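Sensor kinase CusS (Escherichia coli, PDB 5KU5) senses copper and silver ions through its periplasmic domain, the part modelled here with silver bound, and activates the response regulator CusR by phosphorylation. Local coordinates at residues R34-M37 / T38-D41; S44-N48 / V49-L53; K81-G85 / G86-L90; P120-G124 / K125-T129. One frame throughout, in Å; residues are numbered along the deposited sequence. Where two conformers were deposited one is given.

Interaction 1. Residues R34-M37 / T38-D41; sequences RRLM and TLED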
# COMPACT_ATOMS: atom_id res chain seq x y z
N ARG A 34 11.84 -14.99 15.66
CA ARG A 34 11.15 -13.71 15.87
C ARG A 34 10.97 -12.92 14.56
O ARG A 34 9.91 -12.31 14.35
CB ARG A 34 11.89 -12.86 16.92
CG ARG A 34 11.41 -11.43 17.10
CD ARG A 34 9.92 -11.32 17.42
NE ARG A 34 9.50 -9.92 17.50
CZ ARG A 34 9.32 -9.21 18.62
NH1 ARG A 34 9.52 -9.74 19.83
NH2 ARG A 34 8.93 -7.94 18.52
N ARG A 35 11.99 -12.93 13.71
CA ARG A 35 11.91 -12.28 12.39
C ARG A 35 10.83 -12.89 11.50
O ARG A 35 10.05 -12.16 10.89
CB ARG A 35 13.25 -12.36 11.66
CG ARG A 35 14.34 -11.46 12.23
CD ARG A 35 15.69 -11.90 11.69
NE ARG A 35 16.81 -11.18 12.31
CZ ARG A 35 18.09 -11.56 12.24
NH1 ARG A 35 18.46 -12.66 11.58
NH2 ARG A 35 19.01 -10.82 12.85
N LEU A 36 10.79 -14.22 11.44
CA LEU A 36 9.76 -14.94 10.67
C LEU A 36 8.35 -14.73 11.23
O LEU A 36 7.38 -14.66 10.47
CB LEU A 36 10.07 -16.44 10.62
CG LEU A 36 11.23 -16.87 9.72
CD1 LEU A 36 11.62 -18.31 10.00
CD2 LEU A 36 10.88 -16.69 8.24
N MET A 37 8.24 -14.64 12.55
CA MET A 37 6.98 -14.32 13.22
C MET A 37 6.50 -12.92 12.82
O MET A 37 5.32 -12.72 12.52
CB MET A 37 7.13 -14.42 14.74
CG MET A 37 5.83 -14.40 15.51
SD MET A 37 6.05 -14.79 17.26
CE MET A 37 6.64 -16.48 17.17
N THR A 38 7.44 -11.97 12.82
CA THR A 38 7.17 -10.60 12.36
C THR A 38 6.72 -10.57 10.90
O THR A 38 5.76 -9.88 10.56
CB THR A 38 8.41 -9.70 12.54
OG1 THR A 38 8.90 -9.81 13.88
CG2 THR A 38 8.07 -8.24 12.24
N LEU A 39 7.42 -11.31 10.04
CA LEU A 39 7.05 -11.45 8.62
C LEU A 39 5.61 -11.92 8.45
O LEU A 39 4.83 -11.31 7.72
CB LEU A 39 8.00 -12.43 7.92
CG LEU A 39 7.70 -12.77 6.45
CD1 LEU A 39 8.00 -11.57 5.57
CD2 LEU A 39 8.48 -14.00 5.98
N GLU A 40 5.28 -13.02 9.13
CA GLU A 40 3.96 -13.63 9.05
C GLU A 40 2.85 -12.69 9.54
O GLU A 40 1.79 -12.62 8.92
CB GLU A 40 3.95 -14.94 9.85
CG GLU A 40 2.67 -15.76 9.72
CD GLU A 40 2.79 -17.15 10.33
OE1 GLU A 40 1.77 -17.63 10.87
OE2 GLU A 40 3.88 -17.77 10.26
N ASP A 41 3.11 -11.97 10.63
CA ASP A 41 2.17 -10.98 11.17
C ASP A 41 1.87 -9.86 10.16
O ASP A 41 0.71 -9.48 9.98
CB ASP A 41 2.71 -10.36 12.46
CG ASP A 41 1.72 -9.42 13.13
OD1 ASP A 41 0.65 -9.90 13.57
OD2 ASP A 41 2.00 -8.21 13.23

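Interaction 2. Residues S44-N48 / V49-L53; sequences SGYSN and VLISL. With AG (silver ion), chain E.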
# COMPACT_ATOMS: atom_id res chain seq x y z
N SER A 44 0.25 -11.56 6.57
CA SER A 44 -1.13 -12.02 6.73
C SER A 44 -2.13 -10.87 6.57
O SER A 44 -3.26 -11.08 6.12
CB SER A 44 -1.33 -12.68 8.10
OG SER A 44 -1.15 -11.75 9.16
N GLY A 45 -1.71 -9.66 6.94
CA GLY A 45 -2.54 -8.47 6.78
C GLY A 45 -2.73 -7.95 5.35
O GLY A 45 -3.60 -7.10 5.13
N TYR A 46 -1.94 -8.44 4.39
CA TYR A 46 -1.99 -7.96 3.00
C TYR A 46 -3.29 -8.37 2.29
O TYR A 46 -3.71 -9.52 2.37
CB TYR A 46 -0.81 -8.48 2.17
CG TYR A 46 0.58 -7.96 2.50
CD1 TYR A 46 0.79 -6.70 3.09
CD2 TYR A 46 1.71 -8.71 2.17
CE1 TYR A 46 2.07 -6.23 3.36
CE2 TYR A 46 3.00 -8.25 2.44
CZ TYR A 46 3.17 -7.01 3.03
OH TYR A 46 4.44 -6.56 3.29
N SER A 47 -3.88 -7.41 1.56
CA SER A 47 -5.10 -7.65 0.78
C SER A 47 -4.82 -8.04 -0.68
O SER A 47 -5.64 -8.72 -1.31
CB SER A 47 -5.98 -6.40 0.80
OG SER A 47 -5.46 -5.39 -0.06
N ASN A 48 -3.69 -7.58 -1.22
CA ASN A 48 -3.37 -7.71 -2.65
C ASN A 48 -1.94 -8.18 -2.97
O ASN A 48 -1.46 -8.00 -4.09
CB ASN A 48 -3.66 -6.37 -3.34
CG ASN A 48 -2.73 -5.25 -2.87
OD1 ASN A 48 -2.16 -5.31 -1.78
ND2 ASN A 48 -2.60 -4.22 -3.69
N VAL A 49 -1.26 -8.78 -1.99
CA VAL A 49 0.13 -9.21 -2.14
C VAL A 49 0.29 -10.64 -1.60
O VAL A 49 -0.23 -10.96 -0.52
CB VAL A 49 1.11 -8.26 -1.40
CG1 VAL A 49 2.53 -8.81 -1.40
CG2 VAL A 49 1.08 -6.88 -2.04
N LEU A 50 0.99 -11.47 -2.36
CA LEU A 50 1.41 -12.80 -1.91
C LEU A 50 2.92 -12.82 -1.88
O LEU A 50 3.57 -12.21 -2.74
CB LEU A 50 0.91 -13.88 -2.85
CG LEU A 50 -0.61 -14.07 -2.95
CD1 LEU A 50 -0.93 -15.02 -4.08
CD2 LEU A 50 -1.19 -14.57 -1.63
N ILE A 51 3.49 -13.51 -0.89
CA ILE A 51 4.93 -13.69 -0.82
C ILE A 51 5.29 -15.15 -0.58
O ILE A 51 4.47 -15.92 -0.07
CB ILE A 51 5.61 -12.76 0.22
CG1 ILE A 51 5.39 -13.24 1.67
CG2 ILE A 51 5.12 -11.32 0.07
CD1 ILE A 51 6.57 -14.00 2.25
N SER A 52 6.51 -15.51 -0.95
CA SER A 52 7.07 -16.82 -0.65
C SER A 52 8.55 -16.66 -0.32
O SER A 52 9.28 -15.97 -1.03
CB SER A 52 6.91 -17.77 -1.83
OG SER A 52 7.42 -19.06 -1.51
N LEU A 53 8.97 -17.30 0.77
CA LEU A 53 10.35 -17.24 1.23
C LEU A 53 10.98 -18.62 1.06
O LEU A 53 10.50 -19.60 1.64
CB LEU A 53 10.39 -16.80 2.70
CG LEU A 53 11.76 -16.37 3.25
CD1 LEU A 53 12.22 -15.07 2.61
CD2 LEU A 53 11.69 -16.22 4.76
AG AG E . -5.92 -10.73 -2.75

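Interaction 3. Residues K81-G85 / G86-L90; sequences KDAQG and GEVYL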
# COMPACT_ATOMS: atom_id res chain seq x y z
N LYS A 81 6.87 -7.55 -20.48
CA LYS A 81 7.29 -6.65 -21.58
C LYS A 81 7.14 -5.15 -21.27
O LYS A 81 7.88 -4.33 -21.80
CB LYS A 81 6.56 -7.00 -22.89
CG LYS A 81 5.09 -6.63 -22.95
CD LYS A 81 4.45 -7.08 -24.25
CE LYS A 81 2.95 -6.85 -24.26
NZ LYS A 81 2.57 -5.42 -24.02
N ASP A 82 6.18 -4.81 -20.40
CA ASP A 82 5.96 -3.42 -19.99
C ASP A 82 6.90 -2.94 -18.89
O ASP A 82 6.95 -1.74 -18.61
CB ASP A 82 4.50 -3.22 -19.55
CG ASP A 82 3.51 -3.55 -20.64
OD1 ASP A 82 3.79 -3.25 -21.82
OD2 ASP A 82 2.45 -4.13 -20.33
N ALA A 83 7.61 -3.87 -18.24
CA ALA A 83 8.66 -3.53 -17.28
C ALA A 83 9.97 -3.39 -18.04
O ALA A 83 10.62 -4.39 -18.36
CB ALA A 83 8.77 -4.60 -16.20
N GLN A 84 10.35 -2.15 -18.33
CA GLN A 84 11.52 -1.86 -19.17
C GLN A 84 12.78 -1.74 -18.33
O GLN A 84 13.32 -0.64 -18.13
CB GLN A 84 11.26 -0.60 -19.99
CG GLN A 84 10.17 -0.79 -21.04
CD GLN A 84 9.51 0.50 -21.48
OE1 GLN A 84 9.90 1.60 -21.08
NE2 GLN A 84 8.48 0.37 -22.32
N GLY A 85 13.25 -2.88 -17.83
CA GLY A 85 14.45 -2.97 -17.00
C GLY A 85 14.26 -3.93 -15.84
O GLY A 85 13.19 -3.98 -15.23
N GLY A 86 15.31 -4.69 -15.54
CA GLY A 86 15.29 -5.62 -14.42
C GLY A 86 14.55 -6.91 -14.72
O GLY A 86 14.28 -7.23 -15.88
N GLU A 87 14.24 -7.63 -13.65
CA GLU A 87 13.71 -8.99 -13.73
C GLU A 87 12.31 -9.06 -13.10
O GLU A 87 12.14 -9.53 -11.97
CB GLU A 87 14.70 -9.94 -13.05
CG GLU A 87 14.65 -11.37 -13.54
CD GLU A 87 15.36 -12.34 -12.62
OE1 GLU A 87 16.38 -11.94 -12.00
OE2 GLU A 87 14.92 -13.50 -12.51
N VAL A 88 11.31 -8.57 -13.84
CA VAL A 88 9.90 -8.58 -13.42
C VAL A 88 9.15 -9.62 -14.24
O VAL A 88 9.28 -9.65 -15.47
CB VAL A 88 9.23 -7.20 -13.61
CG1 VAL A 88 7.79 -7.22 -13.09
CG2 VAL A 88 10.04 -6.11 -12.93
N TYR A 89 8.35 -10.45 -13.57
CA TYR A 89 7.60 -11.51 -14.23
C TYR A 89 6.10 -11.33 -14.11
O TYR A 89 5.61 -10.64 -13.22
CB TYR A 89 7.99 -12.87 -13.66
CG TYR A 89 9.43 -13.22 -13.93
CD1 TYR A 89 9.82 -13.72 -15.17
CD2 TYR A 89 10.40 -13.03 -12.96
CE1 TYR A 89 11.14 -14.04 -15.43
CE2 TYR A 89 11.73 -13.34 -13.21
CZ TYR A 89 12.09 -13.85 -14.45
OH TYR A 89 13.40 -14.16 -14.70
N LEU A 90 5.38 -11.98 -15.03
CA LEU A 90 3.93 -12.04 -15.01
C LEU A 90 3.49 -13.46 -14.68
O LEU A 90 3.92 -14.41 -15.34
CB LEU A 90 3.36 -11.61 -16.36
CG LEU A 90 3.63 -10.15 -16.75
CD1 LEU A 90 3.29 -9.92 -18.22
CD2 LEU A 90 2.87 -9.18 -15.86

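Interaction 4. Residues P120-G124 / K125-T129; sequences PLVDG and KPIYT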
# COMPACT_ATOMS: atom_id res chain seq x y z
N PRO A 120 20.09 -12.66 6.91
CA PRO A 120 21.48 -12.56 7.33
C PRO A 120 22.40 -13.47 6.51
O PRO A 120 21.93 -14.45 5.91
CB PRO A 120 21.44 -13.02 8.79
CG PRO A 120 20.33 -14.01 8.81
CD PRO A 120 19.29 -13.46 7.87
N LEU A 121 23.69 -13.16 6.50
CA LEU A 121 24.66 -13.83 5.65
C LEU A 121 25.20 -15.11 6.29
O LEU A 121 25.44 -15.16 7.49
CB LEU A 121 25.82 -12.89 5.31
CG LEU A 121 25.44 -11.53 4.71
CD1 LEU A 121 26.67 -10.63 4.62
CD2 LEU A 121 24.79 -11.69 3.35
N VAL A 122 25.37 -16.15 5.46
CA VAL A 122 26.09 -17.37 5.84
C VAL A 122 27.04 -17.69 4.69
O VAL A 122 26.59 -17.89 3.56
CB VAL A 122 25.13 -18.54 6.13
CG1 VAL A 122 25.90 -19.86 6.31
CG2 VAL A 122 24.29 -18.25 7.36
N ASP A 123 28.34 -17.73 4.98
CA ASP A 123 29.40 -17.86 3.97
C ASP A 123 29.34 -16.74 2.91
O ASP A 123 29.49 -16.99 1.72
CB ASP A 123 29.37 -19.26 3.31
CG ASP A 123 29.45 -20.40 4.32
OD1 ASP A 123 30.17 -20.27 5.34
OD2 ASP A 123 28.80 -21.44 4.09
N GLY A 124 29.09 -15.52 3.37
CA GLY A 124 28.97 -14.35 2.50
C GLY A 124 27.80 -14.34 1.52
O GLY A 124 27.87 -13.68 0.49
N LYS A 125 26.73 -15.07 1.85
CA LYS A 125 25.54 -15.16 1.00
C LYS A 125 24.26 -15.14 1.86
O LYS A 125 24.21 -15.86 2.87
CB LYS A 125 25.58 -16.44 0.16
CG LYS A 125 24.51 -16.52 -0.92
CD LYS A 125 24.67 -17.76 -1.77
CE LYS A 125 23.62 -17.82 -2.87
NZ LYS A 125 23.64 -19.13 -3.57
N PRO A 126 23.24 -14.34 1.48
CA PRO A 126 21.99 -14.34 2.26
C PRO A 126 21.29 -15.70 2.28
O PRO A 126 21.27 -16.39 1.26
CB PRO A 126 21.13 -13.29 1.54
CG PRO A 126 22.11 -12.40 0.86
CD PRO A 126 23.21 -13.32 0.42
N ILE A 127 20.75 -16.07 3.44
CA ILE A 127 20.13 -17.39 3.62
C ILE A 127 18.78 -17.59 2.91
O ILE A 127 18.39 -18.73 2.67
CB ILE A 127 19.96 -17.78 5.12
CG1 ILE A 127 19.05 -16.79 5.88
CG2 ILE A 127 21.33 -17.88 5.79
CD1 ILE A 127 18.78 -17.19 7.31
N TYR A 128 18.09 -16.50 2.56
CA TYR A 128 16.77 -16.59 1.92
C TYR A 128 16.73 -15.98 0.53
O TYR A 128 17.55 -15.13 0.18
CB TYR A 128 15.71 -15.88 2.75
CG TYR A 128 15.54 -16.36 4.18
CD1 TYR A 128 15.33 -17.71 4.48
CD2 TYR A 128 15.52 -15.44 5.24
CE1 TYR A 128 15.15 -18.13 5.79
CE2 TYR A 128 15.34 -15.86 6.55
CZ TYR A 128 15.15 -17.20 6.82
OH TYR A 128 14.97 -17.60 8.13
N THR A 129 15.75 -16.42 -0.26
CA THR A 129 15.31 -15.71 -1.46
C THR A 129 13.84 -15.39 -1.25
O THR A 129 13.02 -16.29 -1.10
CB THR A 129 15.49 -16.55 -2.73
OG1 THR A 129 16.86 -16.91 -2.87
CG2 THR A 129 15.06 -15.77 -3.98

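Interaction 1. Residues R34-M37 / T38-D41
Arg34 and Thr38 begin a run of four consecutive i to i+4 backbone bonds along one regular helix, closed by Asp41 N to Met37 O at 3.0 Å. The side chain of Thr38 adds a second grip at the start of that run. Its hydroxyl OG1 donates back to Arg34 O at 2.7 Å, while its own amide N reaches the same oxygen at 2.9 Å. The two donors come from opposite faces of the carbonyl plane, and one backbone oxygen thus holds both. Thr38 can do this because OG1 lies beside its backbone N (chi1 -51°), bent back toward the preceding turn, while CG2 takes the place anti to N. Arg34 bends at chi2 (56°), and the edge of its guanidinium passes OG1 nearly in plane, with NE 3.7 Å from it. Valine in place of Thr38 would keep the branched shape but would probably leave Arg34 O with the amide as its one donor from this pair. On another side of the helix, Leu36 CD2 and Leu39 CD2 lie 4.3 Å apart, an apolar contact. Arg35 NH2 hydrogen-bonds to His27 O, away from this contact. Leu36 and Leu39 both rest on Leu53 of strand 49-54, and Leu39 also packs against Leu21 and Leu25 of helix 2-25 and against Tyr62 of strand 60-63.

Interaction 2. Residues S44-N48 / V49-L53
A silver site is built on the loop that carries the chain from helix 32-44 into strand 49-54, and Tyr46 and Val49 pack together beside it. Ser47 gives the metal its backbone O at 2.5 Å; Met96 SD and His108 ND1 bind the same ion. The hydroxyl of Ser47 serves another purpose, hydrogen-bonding to Glu16 of the second subunit. Tyr46 turns its CG anti to its carbonyl carbon (chi1 -68°), which brings the ring beside Val49. Ring atom CD2 stands 3.6 Å from Val49 CB, approached obliquely, and Val49 CG1 lies 3.9 Å from Tyr46 CE2. Further along the strand, Ile51 CG2 meets the edge of the ring, near its plane, 4.4 Å from Tyr46 CE2. Asn48 folds its amide between its backbone N and carbonyl carbon (chi1 65°), leaving OD1 3.6 Å from Val49 CG2. Ile17 and Leu21 of helix 2-25 pack against the Tyr46 ring as well. A serine here instead of Tyr46 would probably open a gap beside Val49 and Ile51 and leave Ile17 and Leu21 without the ring they pack on. A backbone carbonyl, a histidine nitrogen and a methionine sulfur of one chain gather round the ion, a metal site of this PDC-fold sensor domain; the Ser47 hydroxyl separately ties the loop to the second subunit.

Interaction 3. Residues K81-G85 / G86-L90
Val88 meets Ala83 across the turn, its CB lying 3.7 Å from the methyl CB of the alanine. From there the side chain forks. CG2, anti to the carbonyl carbon, stays close to the same methyl at 3.8 Å from Ala83 CB; Val88 CG1, anti to the backbone N (chi1 -177°), lies 4.2 Å from Ala83 CB. The alanine methyl therefore sits against the branch point of the valine, nearer CB and CG2 than CG1. Beyond this pair, Val88 packs on Ile114 of strand 111-122, and Ala83 on Ile11 of helix 2-25. The chain between them reverses through Gln84, the centre of an inverse gamma turn whose Gly85 N to Ala83 O bond is weak at 3.1 Å, and then through two glycines. Gly85 has phi 138° and Gly86 a positive phi as well. A beta carbon on either would be badly placed: on Gly85 it would press on the preceding carbonyl, and on Gly86 it would clash with Gly85 O. Past the turn, Tyr89 OH donates to Glu87 OE2 at 2.7 Å, reaching the carboxylate on its anti side and 21° out of its plane. The arrangement is that of a loop linking successive antiparallel strands: Val88 bonds to Asp80 and Leu90 to Ile78 through the backbone, bringing strand 89-91 alongside strand 78-79 at one margin of the sensor-domain sheet.

Interaction 4. Residues P120-G124 / K125-T129
Lys125 O takes the shortest bond of this hairpin end, from Val122 N at 2.9 Å with a nearly straight N-H...O angle of 175°. The donor stands above the carbonyl plane, and Leu121 CA makes a C-H...O contact with the same oxygen. Across the turn, Lys125 N reaches back to Val122 O at 3.3 Å, a weak bond. Asp123 and Gly124 form the tip between them, both with positive phi and psi, close to the values of a type I' turn, a common reversal in tight beta hairpins; glycine suits the second place well. Farther from the tip, Ile127 N donates to Pro120 O at 3.2 Å. Ile127 takes part in two of the three apolar side-chain contacts. Its CG1 sits between its backbone N and carbonyl carbon (chi1 62°), from where CD1 extends to the proline ring, 3.8 Å from Pro120 CD. The other branch, CG2, presses on Val122 CG2 at 3.4 Å, tighter than usual for two methyls. Leu121 and Pro126, a non-hydrogen-bonded pair, make a separate patch: their side chains run alongside each other, with Leu121 CD2 3.7 Å from Pro126 CD. Ile127 CG1 also lies above the centre of the Tyr128 ring, 3.7 Å from its plane. Helix 32-44 flanks the hairpin, its Arg35 on Pro120, its Gln32 on Ile127 and its Leu36 on Tyr128, while Thr129 bonds through its backbone to Ala54 of strand 49-54.

Interactions 1, 2 and 4 meet around Leu53. Its CD2 lies 3.6 Å from Leu36 CD2 on the helix of interaction 1, and its CD1 lies 3.6 Å from Tyr128 CB in interaction 4. Interaction 1 also touches the hairpin directly, Arg35 NH1 coming 3.6 Å from Pro120 CG. Interaction 3 stands apart: its centre is about 29 Å from that of interaction 1, across the middle of the chain, and its nearest atoms are about 9 Å from interaction 4, although strands 89-91 and 111-122 are neighbours in the sheet. One silver ion takes a ligand from interaction 2, Ser47 O, and its others from Met96 and His108, outside all four contacts.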